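Vpx protein (Simian immunodeficiency virus, PDB 4Z8L) binds zinc and, as a viral accessory protein of the Vpr/Vpx family, probably turns a host ubiquitin ligase against antiviral factors and delays the host cell cycle. Local coordinates at residues Glu29-Glu34 and Leu72-Ala77; Arg36-Pro41 and Tyr79-Gln84. One frame throughout, in Å; residues are numbered along the deposited sequence.

Contact 1. Residues Glu29-Glu34 and Leu72-Ala77; sequences ERINRE and LLMHKA
Met74 reaches from helix 63-84 toward Ile31 of helix 21-35 and shares with it the largest part of the contact. The two segments run in broadly the same sense, at 38°. Their axes come no nearer than 10.6 Å, a gap for long side chains. An unbranched methionine can span it and still bend: a turn at its last torsion (chi3 73°) brings the CE methyl over Ile31, whose branches it meets at an oblique angle. CE lies 3.5 Å from Ile31 CG1 and equally near Ile31 CD1, so the methyl rests against the longer branch of the isoleucine. The sulfur looks instead at Asn32, with Met74 SD 3.9 Å from Asn32 OD1, a van der Waals neighbour only. That amide oxygen has its polar partner in the hydroxyl of Tyr70, one turn before Met74.

His75, next along the helix, takes the other branch of Ile31. Its ring crosses the isoleucine at about a right angle, and Ile31 CG2 approaches the ring obliquely, 3.3 Å from His75 NE2. Beta-branching thus lets one residue serve two neighbours, CG1 and CD1 facing the methionine and CG2 the imidazole. Beyond it, Lys76 forms a salt bridge with an acidic side chain of another protein chain.

This packs the first and last helices of the three-helix Vpr/Vpx fold together near the chain's centre, where Ile31 also touches Leu71 and an aromatic side chain of another chain. No hydrogen bond or salt bridge links the segments; buried van der Waals contact of Ile31 with methionine and imidazole joins them.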
ATOM      1  N   GLU B  29       6.699 -16.843   0.510  1.00 38.22           N
ATOM      2  CA  GLU B  29       8.114 -16.921   0.768  1.00 40.29           C
ATOM      3  C   GLU B  29       8.725 -15.531   0.674  1.00 56.67           C
ATOM      4  O   GLU B  29       9.118 -14.962   1.690  1.00 64.11           O
ATOM      5  CB  GLU B  29       8.762 -17.882  -0.233  1.00 43.28           C
ATOM      6  CG  GLU B  29      10.257 -18.087  -0.117  1.00 49.41           C
ATOM      7  CD  GLU B  29      10.636 -18.919   1.084  1.00 91.49           C
ATOM      8  OE1 GLU B  29       9.761 -19.192   1.938  1.00 95.87           O
ATOM      9  OE2 GLU B  29      11.809 -19.340   1.140  1.00106.28           O
ATOM     10  N   ARG B  30       8.614 -14.902  -0.489  1.00 49.05           N
ATOM     11  CA  ARG B  30       9.374 -13.683  -0.732  1.00 35.79           C
ATOM     12  C   ARG B  30       8.787 -12.493   0.014  1.00 38.77           C
ATOM     13  O   ARG B  30       9.519 -11.547   0.348  1.00 55.46           O
ATOM     14  CB  ARG B  30       9.478 -13.402  -2.237  1.00 31.82           C
ATOM     15  CG  ARG B  30       8.164 -13.341  -2.987  1.00 56.50           C
ATOM     16  CD  ARG B  30       8.403 -13.203  -4.490  1.00 52.01           C
ATOM     17  NE  ARG B  30       9.415 -14.148  -4.961  1.00 42.17           N
ATOM     18  CZ  ARG B  30       9.746 -14.331  -6.236  1.00 31.44           C
ATOM     19  NH1 ARG B  30       9.139 -13.643  -7.193  1.00 38.86           N
ATOM     20  NH2 ARG B  30      10.683 -15.211  -6.555  1.00 54.15           N
ATOM     21  N   ILE B  31       7.496 -12.557   0.339  1.00 37.51           N
ATOM     22  CA  ILE B  31       6.939 -11.508   1.181  1.00 32.46           C
ATOM     23  C   ILE B  31       7.543 -11.654   2.571  1.00 23.76           C
ATOM     24  O   ILE B  31       7.775 -10.655   3.239  1.00 34.77           O
ATOM     25  CB  ILE B  31       5.385 -11.527   1.284  1.00 33.78           C
ATOM     26  CG1 ILE B  31       4.881 -12.773   2.007  1.00 32.12           C
ATOM     27  CG2 ILE B  31       4.742 -11.409  -0.078  1.00 56.80           C
ATOM     28  CD1 ILE B  31       3.445 -12.694   2.436  1.00 26.77           C
ATOM     29  N   ASN B  32       7.820 -12.883   3.005  1.00 37.32           N
ATOM     30  CA  ASN B  32       8.478 -13.050   4.302  1.00 45.35           C
ATOM     31  C   ASN B  32       9.938 -12.599   4.284  1.00 50.58           C
ATOM     32  O   ASN B  32      10.388 -11.895   5.201  1.00 46.48           O
ATOM     33  CB  ASN B  32       8.407 -14.503   4.774  1.00 46.86           C
ATOM     34  CG  ASN B  32       6.999 -14.937   5.121  1.00 33.51           C
ATOM     35  OD1 ASN B  32       6.418 -14.471   6.101  1.00 53.41           O
ATOM     36  ND2 ASN B  32       6.451 -15.852   4.335  1.00 34.66           N
ATOM     37  N   ARG B  33      10.673 -13.002   3.245  1.00 42.23           N
ATOM     38  CA  ARG B  33      12.072 -12.585   3.097  1.00 34.95           C
ATOM     39  C   ARG B  33      12.170 -11.069   3.135  1.00 38.88           C
ATOM     40  O   ARG B  33      13.113 -10.520   3.697  1.00 49.93           O
ATOM     41  CB  ARG B  33      12.731 -13.102   1.802  1.00 49.57           C
ATOM     42  CG  ARG B  33      12.218 -14.403   1.178  1.00 63.90           C
ATOM     43  CD  ARG B  33      11.837 -15.481   2.182  1.00 79.87           C
ATOM     44  NE  ARG B  33      12.949 -16.131   2.854  1.00 98.08           N
ATOM     45  CZ  ARG B  33      13.686 -17.092   2.312  1.00 96.54           C
ATOM     46  NH1 ARG B  33      13.424 -17.522   1.084  1.00 89.42           N
ATOM     47  NH2 ARG B  33      14.673 -17.634   3.011  1.00 96.99           N
ATOM     48  N   GLU B  34      11.193 -10.390   2.539  1.00 37.41           N
ATOM     49  CA  GLU B  34      11.242  -8.934   2.507  1.00 42.91           C
ATOM     50  C   GLU B  34      10.745  -8.307   3.809  1.00 52.10           C
ATOM     51  O   GLU B  34      11.275  -7.285   4.253  1.00 55.63           O
ATOM     52  CB  GLU B  34      10.428  -8.398   1.327  1.00 47.43           C
ATOM     53  CG  GLU B  34      10.392  -6.879   1.241  1.00 41.80           C
ATOM     54  CD  GLU B  34      11.459  -6.315   0.322  1.00 42.70           C
ATOM     55  OE1 GLU B  34      11.962  -7.062  -0.544  1.00 38.73           O
ATOM     56  OE2 GLU B  34      11.795  -5.119   0.469  1.00 31.16           O
ATOM     57  N   LEU B  72      -2.386 -12.164   2.175  1.00 25.98           N
ATOM     58  CA  LEU B  72      -3.159 -10.944   1.974  1.00 30.04           C
ATOM     59  C   LEU B  72      -2.879  -9.897   3.053  1.00 31.80           C
ATOM     60  O   LEU B  72      -2.499  -8.749   2.751  1.00 32.09           O
ATOM     61  CB  LEU B  72      -4.654 -11.275   1.947  1.00 24.13           C
ATOM     62  CG  LEU B  72      -5.323 -11.487   0.585  1.00 32.47           C
ATOM     63  CD1 LEU B  72      -4.409 -12.236  -0.369  1.00 37.71           C
ATOM     64  CD2 LEU B  72      -6.637 -12.234   0.760  1.00 27.49           C
ATOM     65  N   LEU B  73      -3.058 -10.304   4.310  1.00 29.15           N
ATOM     66  CA  LEU B  73      -2.822  -9.405   5.433  1.00 19.92           C
ATOM     67  C   LEU B  73      -1.441  -8.778   5.354  1.00 24.46           C
ATOM     68  O   LEU B  73      -1.287  -7.568   5.521  1.00 31.96           O
ATOM     69  CB  LEU B  73      -2.963 -10.139   6.766  1.00 33.54           C
ATOM     70  CG  LEU B  73      -4.363 -10.542   7.222  1.00 33.10           C
ATOM     71  CD1 LEU B  73      -4.343 -10.974   8.677  1.00 30.80           C
ATOM     72  CD2 LEU B  73      -5.354  -9.419   7.000  1.00 36.93           C
ATOM     73  N   MET B  74      -0.437  -9.600   5.074  1.00 34.63           N
ATOM     74  CA  MET B  74       0.929  -9.105   5.104  1.00 35.04           C
ATOM     75  C   MET B  74       1.268  -8.250   3.879  1.00 31.73           C
ATOM     76  O   MET B  74       2.147  -7.397   3.949  1.00 25.03           O
ATOM     77  CB  MET B  74       1.917 -10.252   5.249  1.00 26.37           C
ATOM     78  CG  MET B  74       2.977  -9.939   6.288  1.00 41.54           C
ATOM     79  SD  MET B  74       4.278 -11.163   6.364  1.00 74.16           S
ATOM     80  CE  MET B  74       5.114 -10.752   4.848  1.00 62.93           C
ATOM     81  N   HIS B  75       0.592  -8.486   2.756  1.00 24.18           N
ATOM     82  CA  HIS B  75       0.726  -7.584   1.615  1.00 28.86           C
ATOM     83  C   HIS B  75       0.174  -6.215   1.977  1.00 26.40           C
ATOM     84  O   HIS B  75       0.708  -5.181   1.560  1.00 33.81           O
ATOM     85  CB  HIS B  75      -0.008  -8.123   0.384  1.00 30.76           C
ATOM     86  CG  HIS B  75       0.877  -8.835  -0.591  1.00 28.04           C
ATOM     87  ND1 HIS B  75       0.383  -9.526  -1.675  1.00 36.39           N
ATOM     88  CD2 HIS B  75       2.224  -8.949  -0.654  1.00 38.21           C
ATOM     89  CE1 HIS B  75       1.387 -10.043  -2.360  1.00 31.54           C
ATOM     90  NE2 HIS B  75       2.515  -9.707  -1.761  1.00 35.56           N
ATOM     91  N   LYS B  76      -0.881  -6.211   2.785  1.00 23.91           N
ATOM     92  CA  LYS B  76      -1.446  -4.949   3.250  1.00 24.13           C
ATOM     93  C   LYS B  76      -0.533  -4.287   4.287  1.00 27.59           C
ATOM     94  O   LYS B  76      -0.462  -3.056   4.376  1.00 30.61           O
ATOM     95  CB  LYS B  76      -2.851  -5.186   3.802  1.00 34.31           C
ATOM     96  CG  LYS B  76      -3.796  -5.706   2.725  1.00 35.28           C
ATOM     97  CD  LYS B  76      -5.143  -6.144   3.261  1.00 34.26           C
ATOM     98  CE  LYS B  76      -5.976  -6.760   2.145  1.00 37.95           C
ATOM     99  NZ  LYS B  76      -7.258  -7.333   2.630  1.00 40.48           N
ATOM    100  N   ALA B  77       0.183  -5.106   5.053  1.00 24.56           N
ATOM    101  CA  ALA B  77       1.163  -4.604   6.012  1.00 24.73           C
ATOM    102  C   ALA B  77       2.355  -3.955   5.308  1.00 32.44           C
ATOM    103  O   ALA B  77       2.758  -2.848   5.655  1.00 32.75           O
ATOM    104  CB  ALA B  77       1.633  -5.722   6.923  1.00 24.73           C
TER

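Contact 2. Residues Arg36-Pro41 and Tyr79-Gln84; sequences RLHFHP and YTHMQQ. With ZN (zinc ion), chain G.
The imidazole of His38 lies between two side chains: Leu37 CB is near the rim of one face, and Met82 SD sits over the opposite face, 4.2 Å from the ring centroid. The His81 ring has the carbonyl oxygen of His38 over one face and His38 CE1 at its edge, in the ring plane. Phe39 turns the edge of its ring toward a face of His81, with centroids 5.5 Å apart and planes at 54°, an edge-to-face arrangement. The same phenyl has His38 CB near the rim of one of its own faces. The His38 and His81 rings meet obliquely, centroids 4.6 Å apart, and this pair and the Phe39 one make the three rings a small aromatic cluster.

What draws the two histidines together is zinc. The metal is bound by His38 ND1 at 2.0 Å and by His81 NE2 at 2.1 Å, and the two bonds meet at about 96°. These nitrogens come within 3.1 Å of each other because both face the ion; they are not hydrogen-bonded. Histidine suits the place because either ring nitrogen can donate to a metal, and here the loop uses the near one and the helix the far one. The His81 side chain leaves the helix with its ring trans to the backbone nitrogen (chi1 177°), which carries NE2 out to the ion.

Cys86, a zinc ligand in a structure of this protein though not bound to zinc in this chain, touches both histidines, consistent with a His/Cys zinc site. Leu44 packs on Phe39 from the loop. The zinc thus fastens the connection between helices 21-35 and 45-58 to the C-terminal turns of helix 63-84, whose Tyr79 and Met82 also meet another protein chain.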
ATOM      1  N   ARG B  36      11.073  -9.477   6.761  1.00 41.60           N
ATOM      2  CA  ARG B  36      12.048  -9.625   7.840  1.00 50.56           C
ATOM      3  C   ARG B  36      13.030  -8.450   7.886  1.00 51.38           C
ATOM      4  O   ARG B  36      13.825  -8.328   8.818  1.00 43.11           O
ATOM      5  CB  ARG B  36      12.794 -10.954   7.733  1.00 41.90           C
ATOM      6  CG  ARG B  36      11.978 -12.117   8.285  1.00 56.85           C
ATOM      7  CD  ARG B  36      12.539 -13.462   7.872  1.00 62.53           C
ATOM      8  NE  ARG B  36      13.950 -13.368   7.517  1.00 54.34           N
ATOM      9  CZ  ARG B  36      14.943 -13.673   8.345  1.00 72.87           C
ATOM     10  NH1 ARG B  36      14.678 -14.084   9.579  1.00 66.12           N
ATOM     11  NH2 ARG B  36      16.202 -13.562   7.945  1.00 67.77           N
ATOM     12  N   LEU B  37      12.976  -7.595   6.868  1.00 48.41           N
ATOM     13  CA  LEU B  37      13.836  -6.418   6.791  1.00 56.60           C
ATOM     14  C   LEU B  37      13.177  -5.154   7.358  1.00 59.78           C
ATOM     15  O   LEU B  37      13.763  -4.075   7.281  1.00 71.67           O
ATOM     16  CB  LEU B  37      14.253  -6.144   5.338  1.00 47.53           C
ATOM     17  CG  LEU B  37      15.438  -6.867   4.690  1.00 41.72           C
ATOM     18  CD1 LEU B  37      15.198  -8.356   4.562  1.00 56.50           C
ATOM     19  CD2 LEU B  37      15.734  -6.256   3.326  1.00 62.88           C
ATOM     20  N   HIS B  38      11.973  -5.271   7.921  1.00 61.68           N
ATOM     21  CA  HIS B  38      11.181  -4.075   8.239  1.00 58.14           C
ATOM     22  C   HIS B  38      10.451  -4.020   9.596  1.00 41.00           C
ATOM     23  O   HIS B  38       9.791  -3.023   9.904  1.00 52.44           O
ATOM     24  CB  HIS B  38      10.156  -3.856   7.118  1.00 59.54           C
ATOM     25  CG  HIS B  38      10.767  -3.443   5.809  1.00 62.06           C
ATOM     26  ND1 HIS B  38      11.502  -2.286   5.663  1.00 63.49           N
ATOM     27  CD2 HIS B  38      10.737  -4.024   4.586  1.00 42.14           C
ATOM     28  CE1 HIS B  38      11.906  -2.175   4.410  1.00 58.20           C
ATOM     29  NE2 HIS B  38      11.455  -3.218   3.736  1.00 44.57           N
ATOM     30  N   PHE B  39      10.557  -5.080  10.391  1.00 54.27           N
ATOM     31  CA  PHE B  39       9.833  -5.189  11.661  1.00 78.95           C
ATOM     32  C   PHE B  39      10.781  -5.768  12.761  1.00 98.56           C
ATOM     33  O   PHE B  39      11.726  -6.483  12.456  1.00107.54           O
ATOM     34  CB  PHE B  39       8.571  -6.045  11.486  1.00 74.03           C
ATOM     35  CG  PHE B  39       7.603  -5.515  10.433  1.00 62.80           C
ATOM     36  CD1 PHE B  39       6.913  -4.315  10.603  1.00 43.68           C
ATOM     37  CD2 PHE B  39       7.397  -6.228   9.258  1.00 40.54           C
ATOM     38  CE1 PHE B  39       6.039  -3.844   9.608  1.00 45.07           C
ATOM     39  CE2 PHE B  39       6.531  -5.764   8.275  1.00 65.68           C
ATOM     40  CZ  PHE B  39       5.852  -4.576   8.447  1.00 52.34           C
ATOM     41  N   HIS B  40      10.570  -5.348  14.014  1.00101.30           N
ATOM     42  CA  HIS B  40      11.439  -5.653  15.173  1.00104.10           C
ATOM     43  C   HIS B  40      10.588  -6.010  16.438  1.00116.82           C
ATOM     44  O   HIS B  40       9.682  -5.232  16.732  1.00121.47           O
ATOM     45  CB  HIS B  40      12.443  -4.471  15.334  1.00 83.22           C
ATOM     46  CG  HIS B  40      13.414  -4.607  16.476  1.00102.20           C
ATOM     47  ND1 HIS B  40      13.078  -4.386  17.787  1.00112.26           N
ATOM     48  CD2 HIS B  40      14.722  -4.966  16.469  1.00108.30           C
ATOM     49  CE1 HIS B  40      14.155  -4.556  18.549  1.00102.27           C
ATOM     50  NE2 HIS B  40      15.154  -4.915  17.773  1.00109.51           N
ATOM     51  N   PRO B  41      10.909  -7.162  17.159  1.00125.13           N
ATOM     52  CA  PRO B  41      10.086  -7.780  18.244  1.00121.29           C
ATOM     53  C   PRO B  41       8.725  -7.121  18.493  1.00111.12           C
ATOM     54  O   PRO B  41       8.700  -6.178  19.264  1.00106.80           O
ATOM     55  CB  PRO B  41      11.031  -7.737  19.428  1.00117.85           C
ATOM     56  CG  PRO B  41      12.439  -7.486  18.815  1.00109.99           C
ATOM     57  CD  PRO B  41      12.336  -7.534  17.351  1.00117.94           C
ATOM     58  N   TYR B  79       2.373  -2.860   2.277  1.00 29.57           N
ATOM     59  CA  TYR B  79       1.800  -1.663   1.674  1.00 22.11           C
ATOM     60  C   TYR B  79       1.844  -0.515   2.679  1.00 29.27           C
ATOM     61  O   TYR B  79       2.379   0.561   2.389  1.00 31.43           O
ATOM     62  CB  TYR B  79       0.365  -1.924   1.208  1.00 26.21           C
ATOM     63  CG  TYR B  79      -0.420  -0.674   0.876  1.00 23.94           C
ATOM     64  CD1 TYR B  79      -0.264  -0.032  -0.345  1.00 16.24           C
ATOM     65  CD2 TYR B  79      -1.325  -0.140   1.785  1.00 32.89           C
ATOM     66  CE1 TYR B  79      -0.983   1.111  -0.647  1.00 14.49           C
ATOM     67  CE2 TYR B  79      -2.046   1.001   1.493  1.00 28.24           C
ATOM     68  CZ  TYR B  79      -1.873   1.620   0.276  1.00 21.44           C
ATOM     69  OH  TYR B  79      -2.596   2.755  -0.011  1.00 36.22           O
ATOM     70  N   THR B  80       1.296  -0.765   3.866  1.00 26.79           N
ATOM     71  CA  THR B  80       1.249   0.240   4.924  1.00 25.03           C
ATOM     72  C   THR B  80       2.631   0.795   5.258  1.00 37.07           C
ATOM     73  O   THR B  80       2.836   2.005   5.237  1.00 33.02           O
ATOM     74  CB  THR B  80       0.633  -0.334   6.211  1.00 23.95           C
ATOM     75  OG1 THR B  80      -0.727  -0.714   5.965  1.00 39.80           O
ATOM     76  CG2 THR B  80       0.676   0.699   7.327  1.00 14.95           C
ATOM     77  N   HIS B  81       3.570  -0.095   5.567  1.00 29.58           N
ATOM     78  CA  HIS B  81       4.922   0.298   5.950  1.00 25.93           C
ATOM     79  C   HIS B  81       5.658   1.080   4.872  1.00 35.42           C
ATOM     80  O   HIS B  81       6.277   2.105   5.156  1.00 41.14           O
ATOM     81  CB  HIS B  81       5.749  -0.931   6.323  1.00 41.91           C
ATOM     82  CG  HIS B  81       7.171  -0.615   6.671  1.00 48.16           C
ATOM     83  ND1 HIS B  81       7.522   0.096   7.798  1.00 51.64           N
ATOM     84  CD2 HIS B  81       8.330  -0.905   6.033  1.00 30.62           C
ATOM     85  CE1 HIS B  81       8.837   0.225   7.844  1.00 40.71           C
ATOM     86  NE2 HIS B  81       9.351  -0.375   6.785  1.00 30.27           N
ATOM     87  N   MET B  82       5.602   0.595   3.636  1.00 31.56           N
ATOM     88  CA  MET B  82       6.323   1.252   2.555  1.00 28.03           C
ATOM     89  C   MET B  82       5.698   2.603   2.222  1.00 34.90           C
ATOM     90  O   MET B  82       6.399   3.536   1.834  1.00 35.56           O
ATOM     91  CB  MET B  82       6.367   0.363   1.312  1.00 22.53           C
ATOM     92  CG  MET B  82       7.073  -0.968   1.526  1.00 38.87           C
ATOM     93  SD  MET B  82       8.652  -0.829   2.384  1.00 37.58           S
ATOM     94  CE  MET B  82       9.616   0.087   1.190  1.00  9.79           C
ATOM     95  N   GLN B  83       4.383   2.714   2.383  1.00 43.78           N
ATOM     96  CA  GLN B  83       3.730   4.006   2.206  1.00 40.41           C
ATOM     97  C   GLN B  83       4.074   4.935   3.365  1.00 34.09           C
ATOM     98  O   GLN B  83       4.076   6.158   3.217  1.00 43.76           O
ATOM     99  CB  GLN B  83       2.217   3.845   2.079  1.00 40.33           C
ATOM    100  CG  GLN B  83       1.781   3.234   0.759  1.00 37.87           C
ATOM    101  CD  GLN B  83       2.102   4.125  -0.425  1.00 28.14           C
ATOM    102  OE1 GLN B  83       3.174   4.023  -1.021  1.00 21.19           O
ATOM    103  NE2 GLN B  83       1.172   5.007  -0.770  1.00 24.26           N
ATOM    104  N   GLN B  84       4.364   4.339   4.517  1.00 28.81           N
ATOM    105  CA  GLN B  84       4.771   5.084   5.699  1.00 23.26           C
ATOM    106  C   GLN B  84       6.210   5.553   5.545  1.00 29.74           C
ATOM    107  O   GLN B  84       6.616   6.559   6.126  1.00 36.19           O
ATOM    108  CB  GLN B  84       4.631   4.222   6.954  1.00 32.58           C
ATOM    109  CG  GLN B  84       3.502   4.630   7.882  1.00 52.20           C
ATOM    110  CD  GLN B  84       3.293   3.638   9.012  1.00 43.53           C
ATOM    111  OE1 GLN B  84       3.268   2.427   8.793  1.00 38.66           O
ATOM    112  NE2 GLN B  84       3.139   4.150  10.228  1.00 43.87           N
TER
HETATM  113 ZN    ZN G 201      11.435  -0.401   6.393  1.00 68.86          ZN

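From the N terminus, helix 21-35 comes first and supplies residues 29-34; the chain then enters the loop holding 36-41, runs through helix 45-58, and returns along helix 63-84, which supplies 72-77 and then 79-84. Contact 1 closes a loop of 37 residues, and contact 2 closes one of the same length, shifted seven residues along the chain. The segments alternate, so the two closures cross and neither nests in the other. Both use helix 63-84, with centres about 10 Å apart. Contact 1 joins it to the first helix in the interior; contact 2 joins its end to the following loop at the surface, through metal.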